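Agap007691-pb (Anopheles gambiae, PDB 5C98) is of unknown function but belongs to the serpin family, most of whose inhibitory members trap serine proteases through a conformational change. Local coordinates at residues F213-L218 with L269-T274; R223-D228 with S344-H349. All blocks are in the same frame, centred on the assembly; numbering follows the deposited sequence.

Interaction 1 of 2, residues F213-L218 with L269-T274; sequences FVRRCL and LQSCWT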
loop_
_atom_site.group_PDB
_atom_site.type_symbol
_atom_site.label_atom_id
_atom_site.label_comp_id
_atom_site.label_asym_id
_atom_site.label_seq_id
_atom_site.Cartn_x
_atom_site.Cartn_y
_atom_site.Cartn_z
ATOM N N PHE A 213 18.449 -15.523 12.885
ATOM C CA PHE A 213 17.689 -15.840 14.086
ATOM C C PHE A 213 16.406 -15.014 14.028
ATOM O O PHE A 213 16.301 -13.920 14.589
ATOM C CB PHE A 213 18.521 -15.518 15.322
ATOM C CG PHE A 213 17.913 -16.000 16.599
ATOM C CD1 PHE A 213 17.738 -17.350 16.838
ATOM C CD2 PHE A 213 17.542 -15.095 17.583
ATOM C CE1 PHE A 213 17.186 -17.792 18.027
ATOM C CE2 PHE A 213 16.992 -15.531 18.764
ATOM C CZ PHE A 213 16.811 -16.878 18.988
ATOM N N VAL A 214 15.414 -15.553 13.319
ATOM C CA VAL A 214 14.189 -14.834 12.988
ATOM C C VAL A 214 12.991 -15.487 13.666
ATOM O O VAL A 214 12.951 -16.699 13.901
ATOM C CB VAL A 214 13.946 -14.741 11.462
ATOM C CG1 VAL A 214 14.946 -13.803 10.809
ATOM C CG2 VAL A 214 13.976 -16.134 10.814
ATOM N N ARG A 215 11.982 -14.672 13.931
ATOM C CA ARG A 215 10.690 -15.169 14.381
ATOM C C ARG A 215 10.009 -15.949 13.257
ATOM O O ARG A 215 9.903 -15.477 12.119
ATOM C CB ARG A 215 9.828 -13.984 14.803
ATOM C CG ARG A 215 10.284 -13.371 16.117
ATOM C CD ARG A 215 9.626 -12.052 16.426
ATOM N NE ARG A 215 8.193 -12.146 16.674
ATOM C CZ ARG A 215 7.652 -12.634 17.788
ATOM N NH1 ARG A 215 8.420 -13.137 18.753
ATOM N NH2 ARG A 215 6.330 -12.639 17.930
ATOM N N ARG A 216 9.536 -17.149 13.579
ATOM C CA ARG A 216 9.000 -18.053 12.580
ATOM C C ARG A 216 7.898 -18.890 13.209
ATOM O O ARG A 216 7.851 -19.075 14.430
ATOM C CB ARG A 216 10.095 -18.973 12.041
ATOM C CG ARG A 216 10.618 -20.026 13.044
ATOM C CD ARG A 216 9.821 -21.317 13.033
ATOM N NE ARG A 216 10.351 -22.290 13.991
ATOM C CZ ARG A 216 10.029 -22.324 15.285
ATOM N NH1 ARG A 216 9.160 -21.459 15.793
ATOM N NH2 ARG A 216 10.563 -23.239 16.075
ATOM N N CYS A 217 7.015 -19.404 12.364
ATOM C CA CYS A 217 6.083 -20.439 12.792
ATOM C C CYS A 217 5.533 -21.175 11.582
ATOM O O CYS A 217 5.677 -20.746 10.436
ATOM C CB CYS A 217 4.938 -19.878 13.637
ATOM S SG CYS A 217 3.837 -18.738 12.770
ATOM N N LEU A 218 4.954 -22.329 11.851
ATOM C CA LEU A 218 4.091 -22.977 10.893
ATOM C C LEU A 218 2.663 -22.559 11.189
ATOM O O LEU A 218 2.308 -22.268 12.334
ATOM C CB LEU A 218 4.197 -24.492 11.033
ATOM C CG LEU A 218 5.552 -25.147 10.820
ATOM C CD1 LEU A 218 5.438 -26.681 10.944
ATOM C CD2 LEU A 218 6.110 -24.768 9.470
ATOM N N LEU A 269 4.660 -17.099 16.776
ATOM C CA LEU A 269 6.004 -16.800 16.320
ATOM C C LEU A 269 7.001 -16.939 17.461
ATOM O O LEU A 269 6.756 -16.489 18.585
ATOM C CB LEU A 269 6.057 -15.385 15.752
ATOM C CG LEU A 269 5.445 -15.150 14.370
ATOM C CD1 LEU A 269 5.344 -13.639 14.159
ATOM C CD2 LEU A 269 6.222 -15.801 13.266
ATOM N N GLN A 270 8.123 -17.583 17.154
ATOM C CA GLN A 270 9.227 -17.773 18.076
ATOM C C GLN A 270 10.523 -17.617 17.297
ATOM O O GLN A 270 10.651 -18.114 16.171
ATOM C CB GLN A 270 9.179 -19.167 18.710
ATOM C CG GLN A 270 8.030 -19.358 19.677
ATOM C CD GLN A 270 8.181 -18.522 20.938
ATOM O OE1 GLN A 270 9.269 -18.439 21.518
ATOM N NE2 GLN A 270 7.087 -17.891 21.365
ATOM N N SER A 271 11.479 -16.911 17.895
ATOM C CA SER A 271 12.761 -16.704 17.241
ATOM C C SER A 271 13.509 -18.024 17.150
ATOM O O SER A 271 13.539 -18.807 18.103
ATOM C CB SER A 271 13.606 -15.696 18.026
ATOM O OG SER A 271 13.142 -14.372 17.828
ATOM N N CYS A 272 14.128 -18.260 15.996
ATOM C CA CYS A 272 14.700 -19.560 15.711
ATOM C C CYS A 272 15.747 -19.393 14.621
ATOM O O CYS A 272 15.539 -18.642 13.674
ATOM C CB CYS A 272 13.567 -20.475 15.247
ATOM S SG CYS A 272 14.086 -22.078 14.767
ATOM N N TRP A 273 16.881 -20.073 14.770
ATOM C CA TRP A 273 17.893 -20.028 13.725
ATOM C C TRP A 273 17.325 -20.679 12.470
ATOM O O TRP A 273 16.928 -21.851 12.498
ATOM C CB TRP A 273 19.173 -20.717 14.186
ATOM C CG TRP A 273 20.017 -19.816 15.049
ATOM C CD1 TRP A 273 20.297 -19.968 16.379
ATOM C CD2 TRP A 273 20.670 -18.609 14.638
ATOM N NE1 TRP A 273 21.090 -18.936 16.814
ATOM C CE2 TRP A 273 21.336 -18.088 15.767
ATOM C CE3 TRP A 273 20.765 -17.922 13.423
ATOM C CZ2 TRP A 273 22.085 -16.913 15.716
ATOM C CZ3 TRP A 273 21.507 -16.756 13.373
ATOM C CH2 TRP A 273 22.157 -16.262 14.514
ATOM N N THR A 274 17.244 -19.899 11.388
ATOM C CA THR A 274 16.513 -20.300 10.190
ATOM C C THR A 274 17.406 -20.190 8.973
ATOM O O THR A 274 18.062 -19.167 8.768
ATOM C CB THR A 274 15.311 -19.379 9.991
ATOM O OG1 THR A 274 14.432 -19.507 11.109
ATOM C CG2 THR A 274 14.538 -19.711 8.690
HETATM O O HOH W 1 14.515 -12.669 16.227
HETATM O O HOH W 2 5.114 -14.799 19.872
#

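Interaction 2 of 2, residues R223-D228 with S344-H349; sequences RCKVVD and SEFEFH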
loop_
_atom_site.group_PDB
_atom_site.type_symbol
_atom_site.label_atom_id
_atom_site.label_comp_id
_atom_site.label_asym_id
_atom_site.label_seq_id
_atom_site.Cartn_x
_atom_site.Cartn_y
_atom_site.Cartn_z
ATOM N N ARG A 223 -2.107 -23.124 5.944
ATOM C CA ARG A 223 -1.268 -23.912 5.049
ATOM C C ARG A 223 -0.068 -23.108 4.563
ATOM O O ARG A 223 0.212 -23.053 3.367
ATOM C CB ARG A 223 -2.034 -24.504 3.855
ATOM C CG ARG A 223 -3.384 -25.115 4.167
ATOM C CD ARG A 223 -3.239 -26.295 5.068
ATOM N NE ARG A 223 -2.599 -27.455 4.466
ATOM C CZ ARG A 223 -2.056 -28.434 5.184
ATOM N NH1 ARG A 223 -2.084 -28.386 6.519
ATOM N NH2 ARG A 223 -1.477 -29.459 4.578
ATOM N N CYS A 224 0.668 -22.506 5.492
ATOM C CA CYS A 224 1.859 -21.764 5.111
ATOM C C CYS A 224 2.892 -21.765 6.225
ATOM O O CYS A 224 2.560 -21.908 7.410
ATOM C CB CYS A 224 1.527 -20.340 4.659
ATOM S SG CYS A 224 0.804 -19.330 5.984
ATOM N N LYS A 225 4.149 -21.600 5.825
ATOM C CA LYS A 225 5.222 -21.205 6.722
ATOM C C LYS A 225 5.242 -19.687 6.834
ATOM O O LYS A 225 4.834 -18.975 5.912
ATOM C CB LYS A 225 6.563 -21.653 6.160
ATOM C CG LYS A 225 6.829 -23.122 6.202
ATOM C CD LYS A 225 8.237 -23.448 5.711
ATOM C CE LYS A 225 8.521 -24.905 5.835
ATOM N NZ LYS A 225 9.875 -25.252 5.341
ATOM N N VAL A 226 5.703 -19.188 7.978
ATOM C CA VAL A 226 5.730 -17.754 8.252
ATOM C C VAL A 226 7.079 -17.381 8.830
ATOM O O VAL A 226 7.565 -18.042 9.749
ATOM C CB VAL A 226 4.641 -17.383 9.266
ATOM C CG1 VAL A 226 4.567 -15.904 9.451
ATOM C CG2 VAL A 226 3.301 -17.950 8.827
ATOM N N VAL A 227 7.667 -16.311 8.325
ATOM C CA VAL A 227 8.779 -15.655 8.993
ATOM C C VAL A 227 8.469 -14.167 9.073
ATOM O O VAL A 227 7.855 -13.596 8.170
ATOM C CB VAL A 227 10.135 -15.864 8.279
ATOM C CG1 VAL A 227 10.618 -17.313 8.371
ATOM C CG2 VAL A 227 10.092 -15.354 6.836
ATOM N N ASP A 228 8.869 -13.536 10.154
ATOM C CA ASP A 228 8.729 -12.084 10.298
ATOM C C ASP A 228 10.129 -11.494 10.195
ATOM O O ASP A 228 10.963 -11.704 11.082
ATOM C CB ASP A 228 8.048 -11.725 11.619
ATOM C CG ASP A 228 7.247 -10.435 11.542
ATOM O OD1 ASP A 228 7.423 -9.655 10.569
ATOM O OD2 ASP A 228 6.436 -10.203 12.467
ATOM N N SER A 344 21.059 -24.222 12.484
ATOM C CA SER A 344 19.725 -23.793 12.064
ATOM C C SER A 344 18.686 -24.884 12.326
ATOM O O SER A 344 18.952 -26.068 12.136
ATOM C CB SER A 344 19.716 -23.403 10.581
ATOM O OG SER A 344 18.949 -24.319 9.823
ATOM N N GLU A 345 17.497 -24.461 12.759
ATOM C CA GLU A 345 16.433 -25.364 13.189
ATOM C C GLU A 345 15.135 -25.184 12.404
ATOM O O GLU A 345 14.106 -25.765 12.775
ATOM C CB GLU A 345 16.148 -25.139 14.669
ATOM C CG GLU A 345 17.354 -25.340 15.553
ATOM C CD GLU A 345 17.006 -25.308 17.025
ATOM O OE1 GLU A 345 16.310 -24.360 17.445
ATOM O OE2 GLU A 345 17.424 -26.234 17.755
ATOM N N PHE A 346 15.150 -24.389 11.339
ATOM C CA PHE A 346 13.970 -24.144 10.525
ATOM C C PHE A 346 14.503 -23.808 9.144
ATOM O O PHE A 346 15.563 -23.191 9.028
ATOM C CB PHE A 346 13.140 -22.988 11.108
ATOM C CG PHE A 346 11.811 -22.780 10.435
ATOM C CD1 PHE A 346 10.871 -23.791 10.398
ATOM C CD2 PHE A 346 11.487 -21.553 9.874
ATOM C CE1 PHE A 346 9.653 -23.604 9.791
ATOM C CE2 PHE A 346 10.255 -21.357 9.265
ATOM C CZ PHE A 346 9.342 -22.386 9.228
ATOM N N GLU A 347 13.823 -24.280 8.103
ATOM C CA GLU A 347 14.127 -23.887 6.739
ATOM C C GLU A 347 12.977 -23.056 6.219
ATOM O O GLU A 347 11.801 -23.415 6.392
ATOM C CB GLU A 347 14.402 -25.086 5.815
ATOM C CG GLU A 347 15.831 -25.634 5.979
ATOM C CD GLU A 347 16.264 -26.654 4.922
ATOM O OE1 GLU A 347 17.261 -27.359 5.188
ATOM O OE2 GLU A 347 15.648 -26.742 3.836
ATOM N N PHE A 348 13.319 -21.941 5.589
ATOM C CA PHE A 348 12.323 -21.102 4.915
ATOM C C PHE A 348 12.930 -20.692 3.586
ATOM O O PHE A 348 13.650 -19.706 3.499
ATOM C CB PHE A 348 11.971 -19.890 5.770
ATOM C CG PHE A 348 10.828 -19.072 5.232
ATOM C CD1 PHE A 348 11.034 -18.036 4.342
ATOM C CD2 PHE A 348 9.541 -19.322 5.683
ATOM C CE1 PHE A 348 9.978 -17.276 3.915
ATOM C CE2 PHE A 348 8.494 -18.578 5.241
ATOM C CZ PHE A 348 8.707 -17.546 4.366
ATOM N N HIS A 349 12.629 -21.454 2.554
ATOM C CA HIS A 349 13.158 -21.238 1.212
ATOM C C HIS A 349 12.020 -20.753 0.332
ATOM O O HIS A 349 11.211 -21.542 -0.159
ATOM C CB HIS A 349 13.807 -22.514 0.698
ATOM C CG HIS A 349 15.064 -22.857 1.416
ATOM N ND1 HIS A 349 15.804 -23.982 1.126
ATOM C CD2 HIS A 349 15.710 -22.238 2.432
ATOM C CE1 HIS A 349 16.863 -24.023 1.911
ATOM N NE2 HIS A 349 16.827 -22.977 2.714
HETATM O O HOH W 3 11.096 -24.100 2.893
#

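Interaction 1 of 2, residues F213-L218 with L269-T274
Val214 and Cys272 face each other as a hydrogen-bonded antiparallel pair, and Arg216 and Gln270 repeat the pattern, so four backbone bonds hold the two strands. The carbonyl of Cys272 is gripped twice: Val214 N (3.1 Å) and the hydroxyl of Thr274 reach Cys272 O from opposite faces of its plane. On the side bearing Val214, Cys272 and Thr274, largely buried, packing is tight. Thr274 OG1 abuts Val214 CG2 at 3.4 Å, and the Arg216 chain, bent at chi2 (88°), turns one guanidinium face over Cys272 CB. Arg216 also makes a cation-pi contact with Phe346.

On the other side Phe213, Arg215, Ser271 and Trp273 are exposed. Phe213 carries its CB over the six-membered ring of Trp273, 3.5 Å from that ring's centroid, while Ser271 CB sits over a face of the Phe213 ring. Water does part of the joining: one molecule links Phe213 O to Ser271 OG, another Arg215 NH2 to Leu269 O. This side ends in a buried patch, where Leu269 CD2 meets Cys217 SG and Leu269 CB covers one Arg215 guanidinium face. The pairing is consistent with strand 2 of serpin sheet C meeting strand 3 where the latter runs on into sheet B.

Interaction 2 of 2, residues R223-D228 with S344-H349
Val227 and Phe348 come from opposite directions and meet over a ring face: CG2 of Val227 lies 3.6 Å from the centroid of the Phe348 ring, close to its normal, a CH-pi contact. The second methyl of the same valine is used as well, CG1 lying 3.5 Å from Phe348 CD2. Near the plane of that ring, at its edge, Lys225 O approaches Phe348 CE2 at 3.7 Å, and the CB of the lysine touches the same carbon. The ring is thus covered on one face by a branched residue and bordered along its rim by backbone.

Fully extended beyond CG, the Lys225 chain slides past Phe346 in the opposite direction, CD of Lys225 lying 3.8 Å from CZ of Phe346, and so carries its NZ beyond the ring to the backbone. There Lys225 NZ donates to Glu347 O at 2.9 Å, from above the carbonyl plane (38° out of it). A water accepts a second hydrogen bond from Lys225 NZ and another from His349 N. Phe346 completes the apolar part by turning its edge toward Val227 CG1.

Further out, Phe346 rests against Leu218 and Thr274, and Phe348 lies against Leu243 and Leu276. Strand 224-230 is fixed in turn by backbone bonds from Lys225 to Leu243 and from Val227 to Val241, both in strand 237-244.

The two strands share no backbone bond: their axes stay 8.4 Å apart and run nearly perpendicular, at 95°. This is consistent with near-orthogonal packing of strand 2 of sheet B against strand 1 of sheet C, as in serpins.

Reading from the N terminus, the chain passes 213-218, 223-228, 269-274 and 344-349 in turn, so the segments of interactions 1 and 2 alternate and their loops cross instead of nesting. Interaction 1 closes a loop of 50 residues that contains strands 224-230 and 237-244 and helices 250-256 and 259-268. Interaction 2 closes one of 115 residues, whose unmodelled last part, 335-343, probably belongs to the reactive-centre loop, which in serpins precedes strand 1 of sheet C. The contacts also touch: Cys217 O probably accepts from Val226 N, and Trp273 O from Glu345 N. Strand pairing, packing and the continuous strand 204-219 thus join what the serpin fold suggests are sheets B and C.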